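Local atomic coordinates of endo-b-1,4-glucanase (Nasutitermes takasagoensis, PDB entry 1KS8), a protein that probably cleaves internal beta-1,4-glucosidic linkages in cellulose, lichenin and cereal beta-glucans, as a family 9 glycosyl hydrolase. Residues D150-T155 and R182-F187; A220-A225 and N229-T234; S237-F242 and G259-L264. All coordinates share one frame; numbering follows the deposited sequence.

Contact 1 of 3, residues D150-T155 and R182-F187; sequences DLAGET and RQLFDF
L184 is the first residue of 182-187 to meet the partner helix, and it lies squarely against A152, the two CA atoms being 5.6 Å apart. Its backbone takes part as well as its side chain: the methyl of A152 sits with CB 3.8 Å from O of L184, while L184 CB approaches the carbonyl oxygen O of A152. With CG turned beside its own backbone N (chi1 -79°), L184 carries CD1 toward the next helical turn, where it touches CG2 of T155 at 3.7 Å. That methyl is presented because the threonine hydroxyl is tied back: OG1 of T155 donates to O of L151 at 2.8 Å. The same carbonyl takes the T155 amide on the opposite face of its plane, so the oxygen is gripped from two sides and the threonine rotation is fixed. An alanine in place of T155 loses both branches, which would probably leave L184 CD1 without its methyl partner and O of L151 with one donor fewer. One turn on, F187 brings CD2 to 3.9 Å from CB of A152, an oblique approach to the ring. F113 closes in on both T155 and L184 from a neighbouring strand. With only a methyl at A152 facing L184, the axes come within 8.0 Å at 154°, the close, nearly antiparallel pairing of an inner helix (149-165) with an outer one (171-190) that builds the (alpha/alpha)6 barrel of family 9 glucanases.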
ATOM      1  N   ASP A 150      -7.006  14.241   3.230  1.00  9.30           N
ATOM      2  CA  ASP A 150      -6.638  13.016   2.534  1.00  9.57           C
ATOM      3  C   ASP A 150      -5.800  12.089   3.410  1.00  9.10           C
ATOM      4  O   ASP A 150      -6.079  10.893   3.496  1.00  9.46           O
ATOM      5  CB  ASP A 150      -5.907  13.317   1.211  1.00  9.65           C
ATOM      6  CG  ASP A 150      -4.967  14.517   1.290  1.00 10.82           C
ATOM      7  OD1 ASP A 150      -4.697  15.041   2.390  1.00 10.09           O
ATOM      8  OD2 ASP A 150      -4.482  14.933   0.215  1.00 13.98           O
ATOM      9  N   LEU A 151      -4.790  12.645   4.073  1.00  9.14           N
ATOM     10  CA  LEU A 151      -3.928  11.856   4.947  1.00  9.15           C
ATOM     11  C   LEU A 151      -4.700  11.319   6.151  1.00  8.72           C
ATOM     12  O   LEU A 151      -4.618  10.133   6.469  1.00  8.98           O
ATOM     13  CB  LEU A 151      -2.755  12.706   5.433  1.00  9.14           C
ATOM     14  CG  LEU A 151      -1.839  12.077   6.487  1.00  8.04           C
ATOM     15  CD1 LEU A 151      -1.155  10.841   5.923  1.00  8.84           C
ATOM     16  CD2 LEU A 151      -0.809  13.106   6.928  1.00  9.04           C
ATOM     17  N   ALA A 152      -5.444  12.197   6.819  1.00  9.61           N
ATOM     18  CA  ALA A 152      -6.226  11.796   7.983  1.00  9.11           C
ATOM     19  C   ALA A 152      -7.314  10.804   7.574  1.00  9.39           C
ATOM     20  O   ALA A 152      -7.597   9.841   8.292  1.00  9.43           O
ATOM     21  CB  ALA A 152      -6.855  13.024   8.642  1.00 10.14           C
ATOM     22  N   GLY A 153      -7.917  11.047   6.414  1.00  9.05           N
ATOM     23  CA  GLY A 153      -8.961  10.169   5.918  1.00  9.95           C
ATOM     24  C   GLY A 153      -8.467   8.772   5.584  1.00  9.26           C
ATOM     25  O   GLY A 153      -9.089   7.782   5.968  1.00  8.97           O
ATOM     26  N   GLU A 154      -7.349   8.676   4.869  1.00  9.64           N
ATOM     27  CA  GLU A 154      -6.827   7.363   4.514  1.00  9.08           C
ATOM     28  C   GLU A 154      -6.406   6.614   5.767  1.00  8.01           C
ATOM     29  O   GLU A 154      -6.584   5.403   5.861  1.00  8.56           O
ATOM     30  CB  GLU A 154      -5.635   7.482   3.562  1.00  8.81           C
ATOM     31  CG  GLU A 154      -5.173   6.141   2.991  1.00  9.52           C
ATOM     32  CD  GLU A 154      -6.265   5.439   2.198  1.00 10.29           C
ATOM     33  OE1 GLU A 154      -6.847   6.084   1.300  1.00 12.25           O
ATOM     34  OE2 GLU A 154      -6.542   4.248   2.463  1.00  8.98           O
ATOM     35  N   THR A 155      -5.849   7.337   6.733  1.00  8.05           N
ATOM     36  CA  THR A 155      -5.425   6.706   7.976  1.00  7.48           C
ATOM     37  C   THR A 155      -6.645   6.216   8.753  1.00  7.59           C
ATOM     38  O   THR A 155      -6.618   5.135   9.341  1.00  8.44           O
ATOM     39  CB  THR A 155      -4.589   7.676   8.833  1.00  7.50           C
ATOM     40  OG1 THR A 155      -3.468   8.133   8.062  1.00  7.29           O
ATOM     41  CG2 THR A 155      -4.068   6.973  10.083  1.00  8.90           C
ATOM     42  N   ARG A 182     -12.376   6.918  14.326  1.00 11.18           N
ATOM     43  CA  ARG A 182     -13.473   7.879  14.418  1.00 11.74           C
ATOM     44  C   ARG A 182     -12.971   9.308  14.587  1.00 10.51           C
ATOM     45  O   ARG A 182     -13.481  10.236  13.957  1.00 11.36           O
ATOM     46  CB  ARG A 182     -14.392   7.534  15.591  1.00 14.78           C
ATOM     47  CG  ARG A 182     -15.103   6.199  15.468  1.00 17.46           C
ATOM     48  CD  ARG A 182     -16.150   6.050  16.562  1.00 23.07           C
ATOM     49  NE  ARG A 182     -16.861   4.778  16.478  1.00 27.33           N
ATOM     50  CZ  ARG A 182     -17.934   4.474  17.203  1.00 30.51           C
ATOM     51  NH1 ARG A 182     -18.423   5.354  18.066  1.00 32.65           N
ATOM     52  NH2 ARG A 182     -18.518   3.292  17.064  1.00 31.53           N
ATOM     53  N   GLN A 183     -11.975   9.482  15.448  1.00 10.76           N
ATOM     54  CA  GLN A 183     -11.413  10.799  15.708  1.00 10.47           C
ATOM     55  C   GLN A 183     -10.702  11.363  14.486  1.00  9.87           C
ATOM     56  O   GLN A 183     -10.838  12.546  14.180  1.00 11.12           O
ATOM     57  CB  GLN A 183     -10.452  10.731  16.896  1.00 11.40           C
ATOM     58  CG  GLN A 183     -11.105  10.177  18.154  1.00 13.50           C
ATOM     59  CD  GLN A 183     -10.133  10.033  19.302  1.00 15.85           C
ATOM     60  OE1 GLN A 183      -8.963   9.705  19.101  1.00 15.77           O
ATOM     61  NE2 GLN A 183     -10.617  10.257  20.519  1.00 16.20           N
ATOM     62  N   LEU A 184      -9.946  10.524  13.783  1.00  9.52           N
ATOM     63  CA  LEU A 184      -9.243  10.993  12.595  1.00  9.48           C
ATOM     64  C   LEU A 184     -10.207  11.362  11.477  1.00 10.34           C
ATOM     65  O   LEU A 184      -9.941  12.292  10.714  1.00 10.13           O
ATOM     66  CB  LEU A 184      -8.232   9.943  12.120  1.00  9.65           C
ATOM     67  CG  LEU A 184      -6.938   9.964  12.942  1.00 10.61           C
ATOM     68  CD1 LEU A 184      -6.110   8.727  12.645  1.00 10.44           C
ATOM     69  CD2 LEU A 184      -6.157  11.235  12.629  1.00 10.42           C
ATOM     70  N   PHE A 185     -11.329  10.653  11.376  1.00 10.49           N
ATOM     71  CA  PHE A 185     -12.302  10.990  10.346  1.00 11.05           C
ATOM     72  C   PHE A 185     -12.906  12.355  10.656  1.00 10.39           C
ATOM     73  O   PHE A 185     -13.071  13.182   9.765  1.00 11.22           O
ATOM     74  CB  PHE A 185     -13.433   9.968  10.266  1.00 11.33           C
ATOM     75  CG  PHE A 185     -14.504  10.354   9.285  1.00 13.06           C
ATOM     76  CD1 PHE A 185     -14.251  10.330   7.916  1.00 14.21           C
ATOM     77  CD2 PHE A 185     -15.738  10.817   9.729  1.00 14.82           C
ATOM     78  CE1 PHE A 185     -15.210  10.765   7.002  1.00 15.20           C
ATOM     79  CE2 PHE A 185     -16.704  11.254   8.824  1.00 15.49           C
ATOM     80  CZ  PHE A 185     -16.438  11.230   7.458  1.00 15.38           C
ATOM     81  N   ASP A 186     -13.242  12.582  11.923  1.00 11.58           N
ATOM     82  CA  ASP A 186     -13.816  13.858  12.326  1.00 12.35           C
ATOM     83  C   ASP A 186     -12.832  14.977  12.014  1.00 12.05           C
ATOM     84  O   ASP A 186     -13.215  16.032  11.515  1.00 12.32           O
ATOM     85  CB  ASP A 186     -14.148  13.841  13.818  1.00 14.48           C
ATOM     86  CG  ASP A 186     -15.451  13.124  14.115  1.00 18.11           C
ATOM     87  OD1 ASP A 186     -15.689  12.794  15.294  1.00 20.62           O
ATOM     88  OD2 ASP A 186     -16.241  12.900  13.172  1.00 20.48           O
ATOM     89  N   PHE A 187     -11.558  14.737  12.306  1.00 10.95           N
ATOM     90  CA  PHE A 187     -10.516  15.717  12.031  1.00 10.71           C
ATOM     91  C   PHE A 187     -10.472  15.999  10.525  1.00 11.27           C
ATOM     92  O   PHE A 187     -10.487  17.154  10.096  1.00 11.73           O
ATOM     93  CB  PHE A 187      -9.166  15.178  12.536  1.00 11.15           C
ATOM     94  CG  PHE A 187      -7.970  16.004  12.131  1.00 10.96           C
ATOM     95  CD1 PHE A 187      -8.018  17.395  12.131  1.00 12.79           C
ATOM     96  CD2 PHE A 187      -6.778  15.376  11.782  1.00 13.03           C
ATOM     97  CE1 PHE A 187      -6.896  18.149  11.786  1.00 12.53           C
ATOM     98  CE2 PHE A 187      -5.651  16.121  11.438  1.00 12.75           C
ATOM     99  CZ  PHE A 187      -5.711  17.509  11.439  1.00 11.16           C
TER

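Contact 2 of 3, residues A220-A225 and N229-T234; sequences AWLYRA and NTYLNT
Y223 and Y231 meet back to back where two successive antiparallel helices of the (alpha/alpha)6 barrel, joined by a short turn, approach to 7.6 Å. The Y223 side chain shows how one residue can span such a helical hairpin. Its CB rests on CB of Y231 at 3.7 Å, a junction flanked by L222, which places CB over the centre of one Y231 ring face while its CD1 comes 3.4 Å from CE1 of Y231. Beyond CB, Y223 has CG anti to the backbone N (chi1 171°), which sends the ring out across L232, toward the N229 end of the partner helix: CB of L232 stands 3.6 Å from the Y223 ring centroid and only 12° off its normal, a CH-pi contact. Farther out, CZ meets L232 CD2 at 3.7 Å, so one leucine follows the ring from its centre to its hydroxyl end. At the outer edge of the Y223 ring, near its plane, CE1 lies close to ND2 of N229, whose amide runs alongside the tyrosine and points the same way. One water joins the two ends, accepting from ND2 of N229 at 2.7 Å and lying 3.1 Å from OH of Y223.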
ATOM      1  N   ALA A 220     -17.045   5.315   4.345  1.00 10.28           N
ATOM      2  CA  ALA A 220     -17.513   3.987   3.973  1.00 11.09           C
ATOM      3  C   ALA A 220     -16.893   2.920   4.870  1.00 10.52           C
ATOM      4  O   ALA A 220     -17.585   2.020   5.344  1.00 10.75           O
ATOM      5  CB  ALA A 220     -17.188   3.705   2.511  1.00 11.21           C
ATOM      6  N   TRP A 221     -15.587   3.015   5.106  1.00 10.83           N
ATOM      7  CA  TRP A 221     -14.916   2.044   5.960  1.00 10.25           C
ATOM      8  C   TRP A 221     -15.415   2.117   7.398  1.00  9.83           C
ATOM      9  O   TRP A 221     -15.569   1.090   8.059  1.00 11.47           O
ATOM     10  CB  TRP A 221     -13.397   2.237   5.910  1.00  9.97           C
ATOM     11  CG  TRP A 221     -12.774   1.500   4.763  1.00  9.17           C
ATOM     12  CD1 TRP A 221     -12.283   2.032   3.605  1.00  9.19           C
ATOM     13  CD2 TRP A 221     -12.633   0.081   4.645  1.00  9.79           C
ATOM     14  NE1 TRP A 221     -11.843   1.029   2.770  1.00  9.26           N
ATOM     15  CE2 TRP A 221     -12.048  -0.179   3.385  1.00  9.19           C
ATOM     16  CE3 TRP A 221     -12.946  -0.999   5.483  1.00 10.13           C
ATOM     17  CZ2 TRP A 221     -11.771  -1.477   2.942  1.00 10.05           C
ATOM     18  CZ3 TRP A 221     -12.670  -2.289   5.042  1.00 10.03           C
ATOM     19  CH2 TRP A 221     -12.088  -2.515   3.782  1.00  9.71           C
ATOM     20  N   LEU A 222     -15.676   3.327   7.882  1.00 11.49           N
ATOM     21  CA  LEU A 222     -16.183   3.481   9.239  1.00 11.72           C
ATOM     22  C   LEU A 222     -17.568   2.859   9.356  1.00 12.40           C
ATOM     23  O   LEU A 222     -17.900   2.268  10.378  1.00 12.42           O
ATOM     24  CB  LEU A 222     -16.218   4.958   9.634  1.00 11.85           C
ATOM     25  CG  LEU A 222     -14.884   5.444  10.208  1.00 13.12           C
ATOM     26  CD1 LEU A 222     -14.874   6.955  10.296  1.00 15.28           C
ATOM     27  CD2 LEU A 222     -14.664   4.809  11.577  1.00 12.84           C
ATOM     28  N   TYR A 223     -18.375   2.983   8.308  1.00 12.57           N
ATOM     29  CA  TYR A 223     -19.702   2.382   8.339  1.00 13.92           C
ATOM     30  C   TYR A 223     -19.550   0.866   8.431  1.00 13.66           C
ATOM     31  O   TYR A 223     -20.220   0.208   9.224  1.00 15.13           O
ATOM     32  CB  TYR A 223     -20.497   2.732   7.081  1.00 14.71           C
ATOM     33  CG  TYR A 223     -21.795   1.964   6.974  1.00 16.72           C
ATOM     34  CD1 TYR A 223     -22.780   2.082   7.956  1.00 17.44           C
ATOM     35  CD2 TYR A 223     -22.030   1.098   5.906  1.00 18.47           C
ATOM     36  CE1 TYR A 223     -23.966   1.355   7.878  1.00 19.50           C
ATOM     37  CE2 TYR A 223     -23.214   0.367   5.818  1.00 19.75           C
ATOM     38  CZ  TYR A 223     -24.176   0.500   6.808  1.00 20.52           C
ATOM     39  OH  TYR A 223     -25.344  -0.224   6.728  1.00 22.59           O
ATOM     40  N   ARG A 224     -18.659   0.315   7.616  1.00 12.88           N
ATOM     41  CA  ARG A 224     -18.434  -1.121   7.612  1.00 13.11           C
ATOM     42  C   ARG A 224     -17.958  -1.631   8.970  1.00 13.30           C
ATOM     43  O   ARG A 224     -18.335  -2.720   9.398  1.00 14.65           O
ATOM     44  CB  ARG A 224     -17.403  -1.488   6.538  1.00 12.86           C
ATOM     45  CG  ARG A 224     -17.200  -2.983   6.370  1.00 12.77           C
ATOM     46  CD  ARG A 224     -16.224  -3.297   5.252  1.00 13.78           C
ATOM     47  NE  ARG A 224     -16.258  -4.716   4.916  1.00 13.79           N
ATOM     48  CZ  ARG A 224     -15.711  -5.238   3.825  1.00 13.69           C
ATOM     49  NH1 ARG A 224     -15.076  -4.457   2.960  1.00 12.41           N
ATOM     50  NH2 ARG A 224     -15.821  -6.538   3.588  1.00 13.66           N
ATOM     51  N   ALA A 225     -17.137  -0.832   9.645  1.00 14.15           N
ATOM     52  CA  ALA A 225     -16.578  -1.206  10.942  1.00 15.66           C
ATOM     53  C   ALA A 225     -17.478  -0.953  12.149  1.00 16.22           C
ATOM     54  O   ALA A 225     -17.247  -1.513  13.223  1.00 17.44           O
ATOM     55  CB  ALA A 225     -15.249  -0.488  11.147  1.00 14.88           C
ATOM     56  N   ASN A 229     -25.187   3.838  10.794  1.00 20.22           N
ATOM     57  CA  ASN A 229     -25.755   4.459   9.600  1.00 20.71           C
ATOM     58  C   ASN A 229     -25.284   5.882   9.299  1.00 19.63           C
ATOM     59  O   ASN A 229     -25.253   6.287   8.138  1.00 20.25           O
ATOM     60  CB  ASN A 229     -27.286   4.434   9.679  1.00 22.39           C
ATOM     61  CG  ASN A 229     -27.861   3.039   9.493  1.00 25.29           C
ATOM     62  OD1 ASN A 229     -29.065   2.826   9.653  1.00 27.76           O
ATOM     63  ND2 ASN A 229     -27.006   2.083   9.146  1.00 25.14           N
ATOM     64  N   THR A 230     -24.917   6.643  10.326  1.00 19.02           N
ATOM     65  CA  THR A 230     -24.463   8.015  10.107  1.00 19.47           C
ATOM     66  C   THR A 230     -23.300   8.076   9.114  1.00 17.90           C
ATOM     67  O   THR A 230     -23.228   8.982   8.281  1.00 16.51           O
ATOM     68  CB  THR A 230     -24.023   8.693  11.427  1.00 21.12           C
ATOM     69  OG1 THR A 230     -23.685  10.062  11.169  1.00 25.42           O
ATOM     70  CG2 THR A 230     -22.810   7.993  12.015  1.00 23.03           C
ATOM     71  N   TYR A 231     -22.396   7.106   9.203  1.00 15.97           N
ATOM     72  CA  TYR A 231     -21.245   7.061   8.312  1.00 15.58           C
ATOM     73  C   TYR A 231     -21.651   6.736   6.880  1.00 15.11           C
ATOM     74  O   TYR A 231     -21.086   7.281   5.933  1.00 14.10           O
ATOM     75  CB  TYR A 231     -20.228   6.037   8.820  1.00 13.40           C
ATOM     76  CG  TYR A 231     -19.503   6.477  10.073  1.00 12.28           C
ATOM     77  CD1 TYR A 231     -18.698   7.617  10.073  1.00 13.17           C
ATOM     78  CD2 TYR A 231     -19.615   5.752  11.257  1.00 13.77           C
ATOM     79  CE1 TYR A 231     -18.019   8.021  11.223  1.00 13.70           C
ATOM     80  CE2 TYR A 231     -18.942   6.149  12.411  1.00 13.49           C
ATOM     81  CZ  TYR A 231     -18.148   7.280  12.386  1.00 14.42           C
ATOM     82  OH  TYR A 231     -17.472   7.667  13.522  1.00 16.22           O
ATOM     83  N   LEU A 232     -22.630   5.850   6.721  1.00 16.58           N
ATOM     84  CA  LEU A 232     -23.098   5.490   5.387  1.00 16.80           C
ATOM     85  C   LEU A 232     -23.752   6.699   4.729  1.00 17.17           C
ATOM     86  O   LEU A 232     -23.505   6.993   3.559  1.00 16.62           O
ATOM     87  CB  LEU A 232     -24.104   4.341   5.459  1.00 18.63           C
ATOM     88  CG  LEU A 232     -24.710   3.929   4.113  1.00 20.98           C
ATOM     89  CD1 LEU A 232     -23.606   3.505   3.154  1.00 21.20           C
ATOM     90  CD2 LEU A 232     -25.701   2.798   4.326  1.00 21.24           C
ATOM     91  N   ASN A 233     -24.589   7.401   5.489  1.00 17.84           N
ATOM     92  CA  ASN A 233     -25.273   8.581   4.978  1.00 17.71           C
ATOM     93  C   ASN A 233     -24.258   9.628   4.546  1.00 16.52           C
ATOM     94  O   ASN A 233     -24.396  10.235   3.485  1.00 16.48           O
ATOM     95  CB  ASN A 233     -26.202   9.157   6.049  1.00 20.17           C
ATOM     96  CG  ASN A 233     -27.389   8.257   6.334  1.00 23.24           C
ATOM     97  OD1 ASN A 233     -28.068   8.412   7.350  1.00 25.76           O
ATOM     98  ND2 ASN A 233     -27.655   7.317   5.431  1.00 24.66           N
ATOM     99  N   THR A 234     -23.237   9.839   5.369  1.00 14.83           N
ATOM    100  CA  THR A 234     -22.197  10.804   5.046  1.00 14.62           C
ATOM    101  C   THR A 234     -21.453  10.359   3.787  1.00 13.51           C
ATOM    102  O   THR A 234     -21.236  11.150   2.874  1.00 13.89           O
ATOM    103  CB  THR A 234     -21.194  10.951   6.213  1.00 15.26           C
ATOM    104  OG1 THR A 234     -21.861  11.523   7.345  1.00 17.45           O
ATOM    105  CG2 THR A 234     -20.035  11.842   5.811  1.00 16.69           C
TER
HETATM  106  O   HOH W   1     -27.194  -0.630   9.217  1.00 44.77           O

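Contact 3 of 3, residues S237-F242 and G259-L264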
ATOM      1  N   SER A 237     -23.738  10.859   0.791  1.00 15.33           N
ATOM      2  CA  SER A 237     -24.027  12.273   0.579  1.00 16.97           C
ATOM      3  C   SER A 237     -22.827  12.951  -0.077  1.00 16.20           C
ATOM      4  O   SER A 237     -22.977  13.700  -1.039  1.00 15.55           O
ATOM      5  CB  SER A 237     -24.350  12.960   1.909  1.00 17.53           C
ATOM      6  OG  SER A 237     -25.575  12.488   2.444  1.00 22.84           O
ATOM      7  N   LEU A 238     -21.632  12.680   0.445  1.00 14.93           N
ATOM      8  CA  LEU A 238     -20.421  13.273  -0.106  1.00 15.61           C
ATOM      9  C   LEU A 238     -20.128  12.708  -1.494  1.00 14.43           C
ATOM     10  O   LEU A 238     -19.640  13.420  -2.369  1.00 14.43           O
ATOM     11  CB  LEU A 238     -19.230  13.028   0.831  1.00 16.49           C
ATOM     12  CG  LEU A 238     -19.136  13.890   2.100  1.00 18.46           C
ATOM     13  CD1 LEU A 238     -19.042  15.353   1.708  1.00 19.72           C
ATOM     14  CD2 LEU A 238     -20.340  13.676   2.990  1.00 21.80           C
ATOM     15  N   TYR A 239     -20.433  11.429  -1.694  1.00 14.26           N
ATOM     16  CA  TYR A 239     -20.208  10.793  -2.988  1.00 15.04           C
ATOM     17  C   TYR A 239     -20.990  11.551  -4.060  1.00 15.82           C
ATOM     18  O   TYR A 239     -20.472  11.827  -5.143  1.00 15.84           O
ATOM     19  CB  TYR A 239     -20.651   9.325  -2.945  1.00 15.27           C
ATOM     20  CG  TYR A 239     -20.422   8.557  -4.234  1.00 15.67           C
ATOM     21  CD1 TYR A 239     -21.276   8.714  -5.328  1.00 15.44           C
ATOM     22  CD2 TYR A 239     -19.343   7.685  -4.364  1.00 15.69           C
ATOM     23  CE1 TYR A 239     -21.060   8.018  -6.518  1.00 17.13           C
ATOM     24  CE2 TYR A 239     -19.117   6.986  -5.550  1.00 15.45           C
ATOM     25  CZ  TYR A 239     -19.978   7.158  -6.622  1.00 16.87           C
ATOM     26  OH  TYR A 239     -19.754   6.473  -7.797  1.00 17.32           O
ATOM     27  N   ASP A 240     -22.239  11.887  -3.748  1.00 17.86           N
ATOM     28  CA  ASP A 240     -23.089  12.617  -4.682  1.00 18.72           C
ATOM     29  C   ASP A 240     -22.655  14.074  -4.797  1.00 19.40           C
ATOM     30  O   ASP A 240     -22.574  14.618  -5.897  1.00 20.06           O
ATOM     31  CB  ASP A 240     -24.556  12.561  -4.242  1.00 20.64           C
ATOM     32  CG  ASP A 240     -25.122  11.156  -4.267  1.00 22.25           C
ATOM     33  OD1 ASP A 240     -24.651  10.336  -5.083  1.00 23.73           O
ATOM     34  OD2 ASP A 240     -26.052  10.876  -3.482  1.00 23.57           O
ATOM     35  N   GLU A 241     -22.375  14.702  -3.658  1.00 20.17           N
ATOM     36  CA  GLU A 241     -21.955  16.101  -3.634  1.00 21.09           C
ATOM     37  C   GLU A 241     -20.713  16.318  -4.493  1.00 21.35           C
ATOM     38  O   GLU A 241     -20.650  17.252  -5.296  1.00 22.19           O
ATOM     39  CB  GLU A 241     -21.646  16.540  -2.199  1.00 22.46           C
ATOM     40  CG  GLU A 241     -21.371  18.032  -2.054  1.00 25.11           C
ATOM     41  CD  GLU A 241     -20.782  18.401  -0.703  1.00 27.09           C
ATOM     42  OE1 GLU A 241     -21.242  17.858   0.323  1.00 28.60           O
ATOM     43  OE2 GLU A 241     -19.863  19.247  -0.668  1.00 29.25           O
ATOM     44  N   PHE A 242     -19.730  15.444  -4.315  1.00 20.98           N
ATOM     45  CA  PHE A 242     -18.470  15.526  -5.044  1.00 20.86           C
ATOM     46  C   PHE A 242     -18.561  14.938  -6.453  1.00 20.83           C
ATOM     47  O   PHE A 242     -17.641  15.091  -7.256  1.00 22.11           O
ATOM     48  CB  PHE A 242     -17.376  14.808  -4.248  1.00 20.95           C
ATOM     49  CG  PHE A 242     -17.147  15.373  -2.869  1.00 21.62           C
ATOM     50  CD1 PHE A 242     -16.578  14.586  -1.872  1.00 21.77           C
ATOM     51  CD2 PHE A 242     -17.475  16.693  -2.572  1.00 22.68           C
ATOM     52  CE1 PHE A 242     -16.337  15.105  -0.599  1.00 21.48           C
ATOM     53  CE2 PHE A 242     -17.238  17.222  -1.302  1.00 22.91           C
ATOM     54  CZ  PHE A 242     -16.668  16.426  -0.315  1.00 22.39           C
ATOM     55  N   GLY A 259     -12.185   1.999  -5.820  1.00 11.79           N
ATOM     56  CA  GLY A 259     -12.203   1.310  -4.544  1.00 11.87           C
ATOM     57  C   GLY A 259     -13.452   1.724  -3.792  1.00 10.90           C
ATOM     58  O   GLY A 259     -14.164   0.888  -3.241  1.00 10.70           O
ATOM     59  N   VAL A 260     -13.720   3.027  -3.781  1.00 10.77           N
ATOM     60  CA  VAL A 260     -14.895   3.570  -3.108  1.00 11.06           C
ATOM     61  C   VAL A 260     -16.167   2.968  -3.694  1.00 10.24           C
ATOM     62  O   VAL A 260     -17.066   2.546  -2.968  1.00 10.29           O
ATOM     63  CB  VAL A 260     -14.965   5.107  -3.264  1.00 10.54           C
ATOM     64  CG1 VAL A 260     -16.325   5.623  -2.812  1.00 13.81           C
ATOM     65  CG2 VAL A 260     -13.862   5.761  -2.447  1.00 12.83           C
ATOM     66  N   GLN A 261     -16.226   2.926  -5.018  1.00 10.58           N
ATOM     67  CA  GLN A 261     -17.385   2.394  -5.716  1.00 11.91           C
ATOM     68  C   GLN A 261     -17.645   0.909  -5.481  1.00 10.94           C
ATOM     69  O   GLN A 261     -18.781   0.508  -5.227  1.00 11.61           O
ATOM     70  CB  GLN A 261     -17.248   2.689  -7.209  1.00 13.11           C
ATOM     71  CG  GLN A 261     -17.407   4.172  -7.518  1.00 14.39           C
ATOM     72  CD  GLN A 261     -16.855   4.571  -8.871  1.00 16.14           C
ATOM     73  OE1 GLN A 261     -17.088   5.687  -9.340  1.00 20.57           O
ATOM     74  NE2 GLN A 261     -16.112   3.672  -9.501  1.00 14.25           N
ATOM     75  N   VAL A 262     -16.608   0.081  -5.551  1.00 11.29           N
ATOM     76  CA  VAL A 262     -16.821  -1.341  -5.335  1.00 11.80           C
ATOM     77  C   VAL A 262     -17.125  -1.608  -3.860  1.00 12.21           C
ATOM     78  O   VAL A 262     -17.846  -2.548  -3.527  1.00 13.70           O
ATOM     79  CB  VAL A 262     -15.600  -2.179  -5.818  1.00 12.80           C
ATOM     80  CG1 VAL A 262     -14.451  -2.079  -4.832  1.00 13.93           C
ATOM     81  CG2 VAL A 262     -16.017  -3.624  -6.036  1.00 14.52           C
ATOM     82  N   LEU A 263     -16.598  -0.760  -2.980  1.00 12.08           N
ATOM     83  CA  LEU A 263     -16.837  -0.902  -1.545  1.00 12.64           C
ATOM     84  C   LEU A 263     -18.296  -0.539  -1.250  1.00 12.60           C
ATOM     85  O   LEU A 263     -19.010  -1.293  -0.589  1.00 14.22           O
ATOM     86  CB  LEU A 263     -15.912   0.029  -0.753  1.00 14.68           C
ATOM     87  CG  LEU A 263     -15.409  -0.398   0.633  1.00 19.41           C
ATOM     88  CD1 LEU A 263     -15.031   0.854   1.418  1.00 15.53           C
ATOM     89  CD2 LEU A 263     -16.458  -1.189   1.390  1.00 19.07           C
ATOM     90  N   LEU A 264     -18.734   0.621  -1.735  1.00 12.57           N
ATOM     91  CA  LEU A 264     -20.110   1.051  -1.514  1.00 11.70           C
ATOM     92  C   LEU A 264     -21.109   0.104  -2.173  1.00 12.57           C
ATOM     93  O   LEU A 264     -22.217  -0.078  -1.672  1.00 13.51           O
ATOM     94  CB  LEU A 264     -20.321   2.482  -2.025  1.00 12.47           C
ATOM     95  CG  LEU A 264     -19.753   3.580  -1.117  1.00 11.54           C
ATOM     96  CD1 LEU A 264     -19.913   4.933  -1.780  1.00 13.30           C
ATOM     97  CD2 LEU A 264     -20.471   3.557   0.228  1.00 13.28           C
TER
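Y239 lays the rim of its ring along three side chains of 259-264: CD2 serves both L264 and V260, while CE2 and OH meet Q261. Nearest its root, CD2 touches CD1 of L264 at 3.8 Å and, slightly farther off, CG1 of V260 at 4.0 Å. The tyrosine and these two aliphatic side chains run antiparallel alongside each other, the branches coming from the far helix as the ring goes toward it. V260 CG1 lies at the ring edge, close to its plane; L264 comes in obliquely. Further along, CE2 meets CG of Q261 at 3.8 Å, again at the edge, and this same CG lies 3.3 Å from the tyrosine OH. The glutamine chain is extended beyond CG and lies roughly perpendicular to the tyrosine, with amide and ring planes 54° apart. Its OE1 is 3.2 Å from OH of Y239, a possible hydrogen bond that remains unsettled, since the hydroxyl proton has a second acceptor within reach.

Here an outer helix (229-241) of the (alpha/alpha)6 barrel faces the inner helix that follows it in the chain (257-268). The axes stay 12.6 Å apart and cross at 137°, too far for backbones to pack, and the nearest CA atoms, those of Y239 and V260, are still 9.0 Å apart. The length of the tyrosine side chain spans that gap, and the anti placement of CG relative to the backbone N (chi1 -178°) aims the ring at 259-264. The ring also makes an edge-to-face contact with Y273 of helix 271-286. V260, for its part, packs on V216 and W217 of helix 212-226, and its side chain lies about 5 Å from that of D213, a calcium ligand in another structure of this enzyme.

Taken in chain order, contact 2 lies between the other two, sharing a side of the chain's centre with each, and helix 212-226 joins all three. Contact 1 touches contact 2 where F185 CB meets L222 CD1 at 3.3 Å, and contact 2 touches contact 3 through W221 NE1 and L263 CD1, 3.5 Å apart. Contacts 2 and 3 also share helix 229-241, whereas contacts 1 and 3, with centres 16 Å apart, do not touch. Helix 212-226 also carries D213 and E214, ligands of a calcium that is absent from this model: the side chain of E214 lies about 8 Å from that of T155 in contact 1 and about 7 Å from that of V260 in contact 3.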